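Local atomic coordinates of ankyrin repeat and SOCS box protein 11 (Homo sapiens, PDB entry 4UUC), a protein that acts as the substrate-recognition subunit of a cullin-5-RING E3 ubiquitin ligase, bringing targets such as BIK, DIRAS2 and RPN1 to ubiquitination and proteasomal degradation. Residues F75-G81 and E108-H114; A103-H107 and D129-P133; A191-R195 and L217-P223. All coordinates share one frame; numbering follows the deposited sequence.

Contact 1 (F75-G81 and E108-H114)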
loop_
_atom_site.group_PDB
_atom_site.type_symbol
_atom_site.label_atom_id
_atom_site.label_comp_id
_atom_site.label_asym_id
_atom_site.label_seq_id
_atom_site.Cartn_x
_atom_site.Cartn_y
_atom_site.Cartn_z
ATOM N N PHE A 75 -3.913 -7.261 -3.507
ATOM C CA PHE A 75 -2.742 -7.016 -2.676
ATOM C C PHE A 75 -1.466 -7.275 -3.479
ATOM O O PHE A 75 -0.548 -6.459 -3.479
ATOM C CB PHE A 75 -2.770 -7.884 -1.415
ATOM C CG PHE A 75 -1.558 -7.719 -0.542
ATOM C CD1 PHE A 75 -1.486 -6.692 0.385
ATOM C CD2 PHE A 75 -0.487 -8.584 -0.653
ATOM C CE1 PHE A 75 -0.365 -6.535 1.179
ATOM C CE2 PHE A 75 0.631 -8.432 0.138
ATOM C CZ PHE A 75 0.692 -7.411 1.056
ATOM N N ASN A 76 -1.418 -8.405 -4.178
ATOM C CA ASN A 76 -0.244 -8.747 -4.970
ATOM C C ASN A 76 0.011 -7.709 -6.061
ATOM O O ASN A 76 1.157 -7.346 -6.324
ATOM C CB ASN A 76 -0.402 -10.140 -5.581
ATOM C CG ASN A 76 -0.201 -11.248 -4.558
ATOM O OD1 ASN A 76 -0.007 -10.983 -3.371
ATOM N ND2 ASN A 76 -0.251 -12.495 -5.013
ATOM N N ALA A 77 -1.062 -7.212 -6.670
ATOM C CA ALA A 77 -0.944 -6.194 -7.708
ATOM C C ALA A 77 -0.319 -4.930 -7.131
ATOM O O ALA A 77 0.445 -4.238 -7.805
ATOM C CB ALA A 77 -2.305 -5.889 -8.315
ATOM N N CYS A 78 -0.631 -4.646 -5.872
ATOM C CA CYS A 78 -0.089 -3.475 -5.194
ATOM C C CYS A 78 1.358 -3.703 -4.760
ATOM O O CYS A 78 2.093 -2.748 -4.530
ATOM C CB CYS A 78 -0.962 -3.104 -3.993
ATOM S SG CYS A 78 -2.554 -2.375 -4.466
ATOM N N CYS A 79 1.773 -4.964 -4.660
ATOM C CA CYS A 79 3.185 -5.275 -4.445
ATOM C C CYS A 79 3.974 -4.963 -5.711
ATOM O O CYS A 79 5.061 -4.388 -5.659
ATOM C CB CYS A 79 3.389 -6.744 -4.069
ATOM S SG CYS A 79 2.790 -7.216 -2.436
ATOM N N SER A 80 3.415 -5.356 -6.850
ATOM C CA SER A 80 4.088 -5.194 -8.131
ATOM C C SER A 80 4.094 -3.736 -8.577
ATOM O O SER A 80 5.000 -3.305 -9.286
ATOM C CB SER A 80 3.417 -6.061 -9.197
ATOM O OG SER A 80 2.167 -5.522 -9.592
ATOM N N GLY A 81 3.081 -2.985 -8.163
ATOM C CA GLY A 81 2.950 -1.596 -8.566
ATOM C C GLY A 81 2.379 -1.426 -9.965
ATOM O O GLY A 81 2.511 -0.357 -10.567
ATOM N N GLU A 108 0.269 -1.501 1.447
ATOM C CA GLU A 108 1.431 -2.053 0.757
ATOM C C GLU A 108 1.834 -1.158 -0.413
ATOM O O GLU A 108 3.025 -0.920 -0.640
ATOM C CB GLU A 108 1.148 -3.470 0.262
ATOM C CG GLU A 108 2.366 -4.176 -0.325
ATOM C CD GLU A 108 3.457 -4.441 0.700
ATOM O OE1 GLU A 108 3.149 -4.497 1.910
ATOM O OE2 GLU A 108 4.629 -4.596 0.291
ATOM N N ALA A 109 0.848 -0.661 -1.154
ATOM C CA ALA A 109 1.130 0.247 -2.267
ATOM C C ALA A 109 1.903 1.469 -1.780
ATOM O O ALA A 109 2.910 1.857 -2.383
ATOM C CB ALA A 109 -0.154 0.676 -2.954
ATOM N N VAL A 110 1.433 2.071 -0.691
ATOM C CA VAL A 110 2.078 3.265 -0.144
ATOM C C VAL A 110 3.484 2.936 0.346
ATOM O O VAL A 110 4.426 3.662 0.045
ATOM C CB VAL A 110 1.259 3.880 1.008
ATOM C CG1 VAL A 110 2.035 5.009 1.689
ATOM C CG2 VAL A 110 -0.069 4.397 0.484
ATOM N N LYS A 111 3.626 1.841 1.088
ATOM C CA LYS A 111 4.937 1.412 1.570
ATOM C C LYS A 111 5.970 1.371 0.440
ATOM O O LYS A 111 7.106 1.823 0.606
ATOM C CB LYS A 111 4.836 0.038 2.237
ATOM C CG LYS A 111 6.175 -0.552 2.661
ATOM C CD LYS A 111 5.976 -1.868 3.408
ATOM C CE LYS A 111 7.300 -2.502 3.795
ATOM N NZ LYS A 111 7.099 -3.720 4.633
ATOM N N ARG A 112 5.561 0.847 -0.712
ATOM C CA ARG A 112 6.459 0.694 -1.854
ATOM C C ARG A 112 6.541 1.938 -2.741
ATOM O O ARG A 112 7.284 1.951 -3.725
ATOM C CB ARG A 112 6.019 -0.501 -2.695
ATOM C CG ARG A 112 6.178 -1.835 -1.980
ATOM C CD ARG A 112 5.617 -2.975 -2.805
ATOM N NE ARG A 112 5.779 -4.261 -2.127
ATOM C CZ ARG A 112 6.563 -5.258 -2.540
ATOM N NH1 ARG A 112 7.282 -5.154 -3.653
ATOM N NH2 ARG A 112 6.618 -6.376 -1.834
ATOM N N GLY A 113 5.779 2.973 -2.398
ATOM C CA GLY A 113 5.795 4.221 -3.147
ATOM C C GLY A 113 5.038 4.158 -4.461
ATOM O O GLY A 113 5.321 4.921 -5.385
ATOM N N HIS A 114 4.065 3.256 -4.546
ATOM C CA HIS A 114 3.259 3.108 -5.755
ATOM C C HIS A 114 2.077 4.074 -5.734
ATOM O O HIS A 114 0.935 3.688 -5.471
ATOM C CB HIS A 114 2.769 1.668 -5.895
ATOM C CG HIS A 114 3.869 0.665 -6.042
ATOM N ND1 HIS A 114 5.053 0.942 -6.689
ATOM C CD2 HIS A 114 3.961 -0.621 -5.626
ATOM C CE1 HIS A 114 5.829 -0.127 -6.663
ATOM N NE2 HIS A 114 5.191 -1.089 -6.022
#
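C78 and A109 bring their CA atoms within 4.9 Å of each other, and at the helix ends G81 and H114 are nearest neighbours by CA, so helices 73-80 and 105-111 lie side by side. They are the first helices of ANK 3 and ANK 4, and their lateral contact is the stacking of consecutive repeats in an ankyrin solenoid. C78 CB and A109 CB form the small apolar seam where the helices come close. At one end of it, F75 CE1 meets E108 CB obliquely at 3.5 Å, with the ring and carboxylate planes 54° apart. E108 CG then rests near C79 SG.

The E108 chain bends at chi2 (65°), which carries its carboxylate to the R112 side chain one turn later. There the R112 NE donor reaches the anti lone pair of E108 OE2 at 2.7 Å along a nearly straight line (170°), practically in the guanidinium plane. This salt bridge probably restrains the guanidinium group, one face of which lies against C79 CB, 3.8 Å from R112 CZ.

G113, with positive phi, ends its helix in a Schellman motif, and H114 follows at the N-cap of the next helix. The imidazole of H114 is sandwiched: R112 CB lies over one face, near the rim, and G81 CA over the centre of the opposite one, 3.4 Å from the centroid in a CH-pi contact. G81 also has positive phi, and lacking a side chain it lets the ring sit this close. At the ring edge, H114 NE2 gives a weak hydrogen bond to C79 O (3.3 Å). C78 O is buried without a hydrogen-bonding partner, and the ring carbon H114 CD2 approaches it in plane at 3.0 Å.

Contact 2 (A103-H107 and D129-P133)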
loop_
_atom_site.group_PDB
_atom_site.type_symbol
_atom_site.label_atom_id
_atom_site.label_comp_id
_atom_site.label_asym_id
_atom_site.label_seq_id
_atom_site.Cartn_x
_atom_site.Cartn_y
_atom_site.Cartn_z
ATOM N N ALA A 103 -4.632 -8.941 4.157
ATOM C CA ALA A 103 -3.583 -7.954 3.917
ATOM C C ALA A 103 -4.145 -6.761 3.145
ATOM O O ALA A 103 -4.883 -6.935 2.180
ATOM C CB ALA A 103 -2.429 -8.588 3.170
ATOM N N SER A 104 -3.801 -5.551 3.586
ATOM C CA SER A 104 -4.361 -4.323 3.022
ATOM C C SER A 104 -3.612 -3.879 1.768
ATOM O O SER A 104 -2.415 -3.619 1.833
ATOM C CB SER A 104 -4.321 -3.194 4.056
ATOM O OG SER A 104 -4.763 -1.974 3.491
ATOM N N PRO A 105 -4.317 -3.779 0.627
ATOM C CA PRO A 105 -3.637 -3.352 -0.602
ATOM C C PRO A 105 -3.072 -1.934 -0.548
ATOM O O PRO A 105 -1.928 -1.738 -0.971
ATOM C CB PRO A 105 -4.740 -3.452 -1.662
ATOM C CG PRO A 105 -5.678 -4.483 -1.130
ATOM C CD PRO A 105 -5.681 -4.270 0.351
ATOM N N ILE A 106 -3.836 -0.963 -0.054
ATOM C CA ILE A 106 -3.375 0.422 -0.118
ATOM C C ILE A 106 -2.134 0.644 0.757
ATOM O O ILE A 106 -1.239 1.397 0.374
ATOM C CB ILE A 106 -4.489 1.430 0.278
ATOM C CG1 ILE A 106 -4.088 2.844 -0.157
ATOM C CG2 ILE A 106 -4.803 1.368 1.774
ATOM C CD1 ILE A 106 -5.156 3.897 0.080
ATOM N N HIS A 107 -2.053 -0.027 1.904
ATOM C CA HIS A 107 -0.907 0.159 2.792
ATOM C C HIS A 107 0.377 -0.396 2.180
ATOM O O HIS A 107 1.450 0.183 2.350
ATOM C CB HIS A 107 -1.174 -0.483 4.154
ATOM C CG HIS A 107 -2.243 0.212 4.937
ATOM N ND1 HIS A 107 -3.585 0.044 4.671
ATOM C CD2 HIS A 107 -2.170 1.104 5.954
ATOM C CE1 HIS A 107 -4.292 0.792 5.499
ATOM N NE2 HIS A 107 -3.457 1.442 6.290
ATOM N N ASP A 129 -8.285 7.373 5.563
ATOM C CA ASP A 129 -7.775 7.319 6.933
ATOM C C ASP A 129 -7.874 5.917 7.535
ATOM O O ASP A 129 -7.980 5.772 8.751
ATOM C CB ASP A 129 -8.535 8.303 7.833
ATOM C CG ASP A 129 -8.359 9.747 7.411
ATOM O OD1 ASP A 129 -7.218 10.154 7.101
ATOM O OD2 ASP A 129 -9.370 10.480 7.389
ATOM N N HIS A 130 -7.839 4.890 6.693
ATOM C CA HIS A 130 -7.966 3.517 7.173
ATOM C C HIS A 130 -6.772 3.111 8.032
ATOM O O HIS A 130 -5.680 2.891 7.509
ATOM C CB HIS A 130 -8.104 2.544 5.998
ATOM C CG HIS A 130 -8.299 1.120 6.417
ATOM N ND1 HIS A 130 -8.010 0.054 5.591
ATOM C CD2 HIS A 130 -8.758 0.585 7.574
ATOM C CE1 HIS A 130 -8.283 -1.076 6.221
ATOM N NE2 HIS A 130 -8.738 -0.781 7.426
ATOM N N GLU A 131 -6.978 3.003 9.343
ATOM C CA GLU A 131 -5.897 2.587 10.234
ATOM C C GLU A 131 -5.902 1.080 10.439
ATOM O O GLU A 131 -6.734 0.552 11.172
ATOM C CB GLU A 131 -5.985 3.280 11.598
ATOM C CG GLU A 131 -4.822 2.887 12.527
ATOM C CD GLU A 131 -4.836 3.588 13.877
ATOM O OE1 GLU A 131 -5.670 4.494 14.085
ATOM O OE2 GLU A 131 -4.001 3.226 14.733
ATOM N N VAL A 132 -4.966 0.394 9.794
ATOM C CA VAL A 132 -4.750 -1.025 10.050
ATOM C C VAL A 132 -4.009 -1.154 11.378
ATOM O O VAL A 132 -2.986 -0.498 11.579
ATOM C CB VAL A 132 -3.955 -1.698 8.911
ATOM C CG1 VAL A 132 -3.523 -3.106 9.304
ATOM C CG2 VAL A 132 -4.796 -1.738 7.652
ATOM N N PRO A 133 -4.529 -1.979 12.302
ATOM C CA PRO A 133 -3.862 -2.103 13.604
ATOM C C PRO A 133 -2.370 -2.397 13.484
ATOM O O PRO A 133 -1.972 -3.282 12.728
ATOM C CB PRO A 133 -4.602 -3.273 14.263
ATOM C CG PRO A 133 -5.968 -3.219 13.672
ATOM C CD PRO A 133 -5.764 -2.786 12.242
HETATM O O HOH W 1 -7.254 -1.018 3.042
#
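H107 turns its CG anti to its own carbonyl carbon (chi1 -68°) while H130 sends its CG anti to the backbone N (chi1 -177°), and these two choices bring the imidazoles together from opposite segments. Their centroids are 5.5 Å apart and the planes stand at 77°, an offset edge-to-face pair in which H107 supplies the edge and H130 the face. The leading atom is H107 CE1, 3.8 Å from H130 ND1.

V132 fills the corner between the rings. Its CG2 methyl lies over one face of H107, displaced toward the rim and 3.4 Å from H107 CE1, in a CH-pi contact; the same methyl also sits over a face of the H130 ring and touches S104 CB.

The sequence S104-P105-I106-H107 is this repeat's version of the ankyrin TPLH motif, and its geometry bears this out. S104, at the N-cap of helix 105-111, places OG 2.6 Å from H107 ND1 in a hydrogen bond that either partner could donate. The other ring nitrogen, H107 NE2, gives a weak, bent bond of 2.9 Å to H130 O, which lies in the ring plane, and a further weak one to G136 O. With both nitrogens engaged, the rotation of the imidazole is probably restrained, chiefly by the short S104 OG bond. A water bridges the two segments as well, 2.7 Å from S104 OG and 2.9 Å from H130 ND1, lying in the plane of the H130 ring.

H107 thus ties the start of helix 105-111 to the loop that leads from helix 115-123 to helix 138-144, while its own side chain touches P138 and V141 of the latter. Beside it, I106 packs on helix 115-123 and P105 on helix 73-80.

Contact 3 (A191-R195 and L217-P223)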
loop_
_atom_site.group_PDB
_atom_site.type_symbol
_atom_site.label_atom_id
_atom_site.label_comp_id
_atom_site.label_asym_id
_atom_site.label_seq_id
_atom_site.Cartn_x
_atom_site.Cartn_y
_atom_site.Cartn_z
ATOM N N ALA A 191 0.004 19.715 11.277
ATOM C CA ALA A 191 0.447 18.718 12.242
ATOM C C ALA A 191 0.747 19.368 13.588
ATOM O O ALA A 191 1.286 20.473 13.651
ATOM C CB ALA A 191 1.667 17.987 11.730
ATOM N N ASN A 192 0.378 18.677 14.660
ATOM C CA ASN A 192 0.652 19.136 16.016
ATOM C C ASN A 192 2.069 18.756 16.433
ATOM O O ASN A 192 2.350 17.591 16.711
ATOM C CB ASN A 192 -0.372 18.540 16.988
ATOM C CG ASN A 192 -0.278 19.135 18.381
ATOM O OD1 ASN A 192 0.809 19.423 18.882
ATOM N ND2 ASN A 192 -1.427 19.318 19.017
ATOM N N LEU A 193 2.962 19.740 16.483
ATOM C CA LEU A 193 4.373 19.467 16.748
ATOM C C LEU A 193 4.669 19.190 18.218
ATOM O O LEU A 193 5.760 18.732 18.555
ATOM C CB LEU A 193 5.240 20.640 16.269
ATOM C CG LEU A 193 5.784 20.528 14.839
ATOM C CD1 LEU A 193 4.660 20.626 13.817
ATOM C CD2 LEU A 193 6.853 21.579 14.569
ATOM N N LYS A 194 3.704 19.457 19.092
ATOM C CA LYS A 194 3.941 19.355 20.529
ATOM C C LYS A 194 3.469 18.027 21.131
ATOM O O LYS A 194 4.038 17.561 22.120
ATOM C CB LYS A 194 3.258 20.522 21.250
ATOM C CG LYS A 194 3.791 21.899 20.850
ATOM C CD LYS A 194 5.203 22.140 21.370
ATOM C CE LYS A 194 5.788 23.447 20.841
ATOM N NZ LYS A 194 5.095 24.658 21.364
ATOM N N ARG A 195 2.454 17.401 20.541
ATOM C CA ARG A 195 1.829 16.255 21.198
ATOM C C ARG A 195 2.772 15.057 21.294
ATOM O O ARG A 195 3.609 14.819 20.416
ATOM C CB ARG A 195 0.536 15.852 20.486
ATOM C CG ARG A 195 0.694 15.425 19.052
ATOM C CD ARG A 195 -0.636 14.940 18.503
ATOM N NE ARG A 195 -1.023 13.654 19.075
ATOM C CZ ARG A 195 -2.155 13.016 18.796
ATOM N NH1 ARG A 195 -3.035 13.547 17.955
ATOM N NH2 ARG A 195 -2.410 11.846 19.364
ATOM N N LEU A 217 12.247 20.532 12.469
ATOM C CA LEU A 217 11.294 20.558 13.571
ATOM C C LEU A 217 11.531 21.764 14.479
ATOM O O LEU A 217 10.583 22.395 14.949
ATOM C CB LEU A 217 11.384 19.256 14.368
ATOM C CG LEU A 217 10.806 18.041 13.637
ATOM C CD1 LEU A 217 11.243 16.735 14.296
ATOM C CD2 LEU A 217 9.287 18.124 13.586
ATOM N N LEU A 218 12.797 22.084 14.717
ATOM C CA LEU A 218 13.146 23.236 15.544
ATOM C C LEU A 218 12.692 24.540 14.889
ATOM O O LEU A 218 12.232 25.455 15.571
ATOM C CB LEU A 218 14.654 23.277 15.799
ATOM C CG LEU A 218 15.202 22.287 16.828
ATOM C CD1 LEU A 218 16.711 22.192 16.727
ATOM C CD2 LEU A 218 14.783 22.695 18.232
ATOM N N LEU A 219 12.817 24.615 13.568
ATOM C CA LEU A 219 12.470 25.833 12.831
ATOM C C LEU A 219 10.961 26.078 12.754
ATOM O O LEU A 219 10.522 27.221 12.617
ATOM C CB LEU A 219 13.045 25.775 11.414
ATOM C CG LEU A 219 14.560 25.941 11.283
ATOM C CD1 LEU A 219 15.009 25.572 9.876
ATOM C CD2 LEU A 219 14.983 27.360 11.631
ATOM N N ARG A 220 10.174 25.009 12.849
ATOM C CA ARG A 220 8.721 25.092 12.690
ATOM C C ARG A 220 7.975 25.128 14.023
ATOM O O ARG A 220 6.801 25.498 14.074
ATOM C CB ARG A 220 8.205 23.909 11.869
ATOM C CG ARG A 220 8.756 23.803 10.449
ATOM C CD ARG A 220 8.506 25.055 9.622
ATOM N NE ARG A 220 7.086 25.353 9.442
ATOM C CZ ARG A 220 6.349 24.955 8.409
ATOM N NH1 ARG A 220 6.875 24.220 7.437
ATOM N NH2 ARG A 220 5.068 25.294 8.347
ATOM N N GLU A 221 8.648 24.733 15.097
ATOM C CA GLU A 221 8.007 24.665 16.403
ATOM C C GLU A 221 7.753 26.066 16.942
ATOM O O GLU A 221 8.672 26.876 17.048
ATOM C CB GLU A 221 8.869 23.871 17.384
ATOM C CG GLU A 221 8.140 23.467 18.651
ATOM C CD GLU A 221 8.998 22.628 19.581
ATOM O OE1 GLU A 221 10.204 22.929 19.721
ATOM O OE2 GLU A 221 8.467 21.665 20.171
ATOM N N GLY A 222 6.502 26.350 17.279
ATOM C CA GLY A 222 6.144 27.648 17.825
ATOM C C GLY A 222 6.701 27.853 19.222
ATOM O O GLY A 222 7.121 26.896 19.878
ATOM N N PRO A 223 6.709 29.108 19.694
ATOM C CA PRO A 223 7.234 29.403 21.029
ATOM C C PRO A 223 6.343 28.844 22.130
ATOM O O PRO A 223 5.217 28.435 21.842
ATOM C CB PRO A 223 7.247 30.932 21.067
ATOM C CG PRO A 223 6.140 31.319 20.159
ATOM C CD PRO A 223 6.174 30.314 19.039
#
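The C-terminal edge of the ankyrin solenoid is where L193, in the loop that closes ANK 6, meets the end of helix 212-220. One branch of L193 does the touching: L193 CD2 is directed at the last turn, 3.7 Å from E221 N and 3.8 Å from R220 CB, with L217 CD2 slightly farther at 4.3 Å. The methyl thus lies against backbone and aliphatic atoms where the helix ends, E221 being the first residue to leave helical geometry. L217 continues the apolar surface inward, toward L171 and I183 of the ANK 6 helices and L204 of helix 203-206.

K194 makes the outer half of the contact. Bends at chi2 (-70°) and chi4 (67°) fold its chain over E221, whose own chain is extended and is crossed at about a right angle. The closest approach is between carbons, K194 CE to E221 CG at 3.2 Å, which is tight. The charged ends do not meet: K194 NZ stays 4.7 Å from E221 OE2, so any attraction would act only at longer range. K194 NZ instead gives a weak hydrogen bond to G222 O at 3.4 Å.

N192 shapes the loop that presents these side chains. N192 OD1 takes K194 N at 2.9 Å in the carbonyl plane, an Asx turn, and also R195 N, which comes from well above that plane. R220 leads its guanidinium away from the loop, to a salt bridge with D188 and a hydrogen bond to H184, both on helix 180-188.

Helix pairs stacked in series and joined by projecting loops are the mark of the ankyrin-repeat fold; here the loop after helix 180-188 rests on the end of the last modelled helix.

In the fold
Contacts 1 and 2 are neighbours at the middle of the solenoid, their centres 12 Å apart, and they share helix 105-111. Their segments alternate along the chain, and they touch directly, as where F75 CD1 meets S104 O at 3.5 Å. Contact 1 joins ANK 3 to ANK 4 laterally, whereas contact 2 stays largely within ANK 4, between the helix start and a later loop. Contact 3 comes later in sequence, 32 Å from contact 1 and 28 Å from contact 2 between centres, and touches neither. Central stacking and terminal packing are thus separate, local features of an elongated all-helical domain, the ankyrin-repeat part of a ligase adaptor.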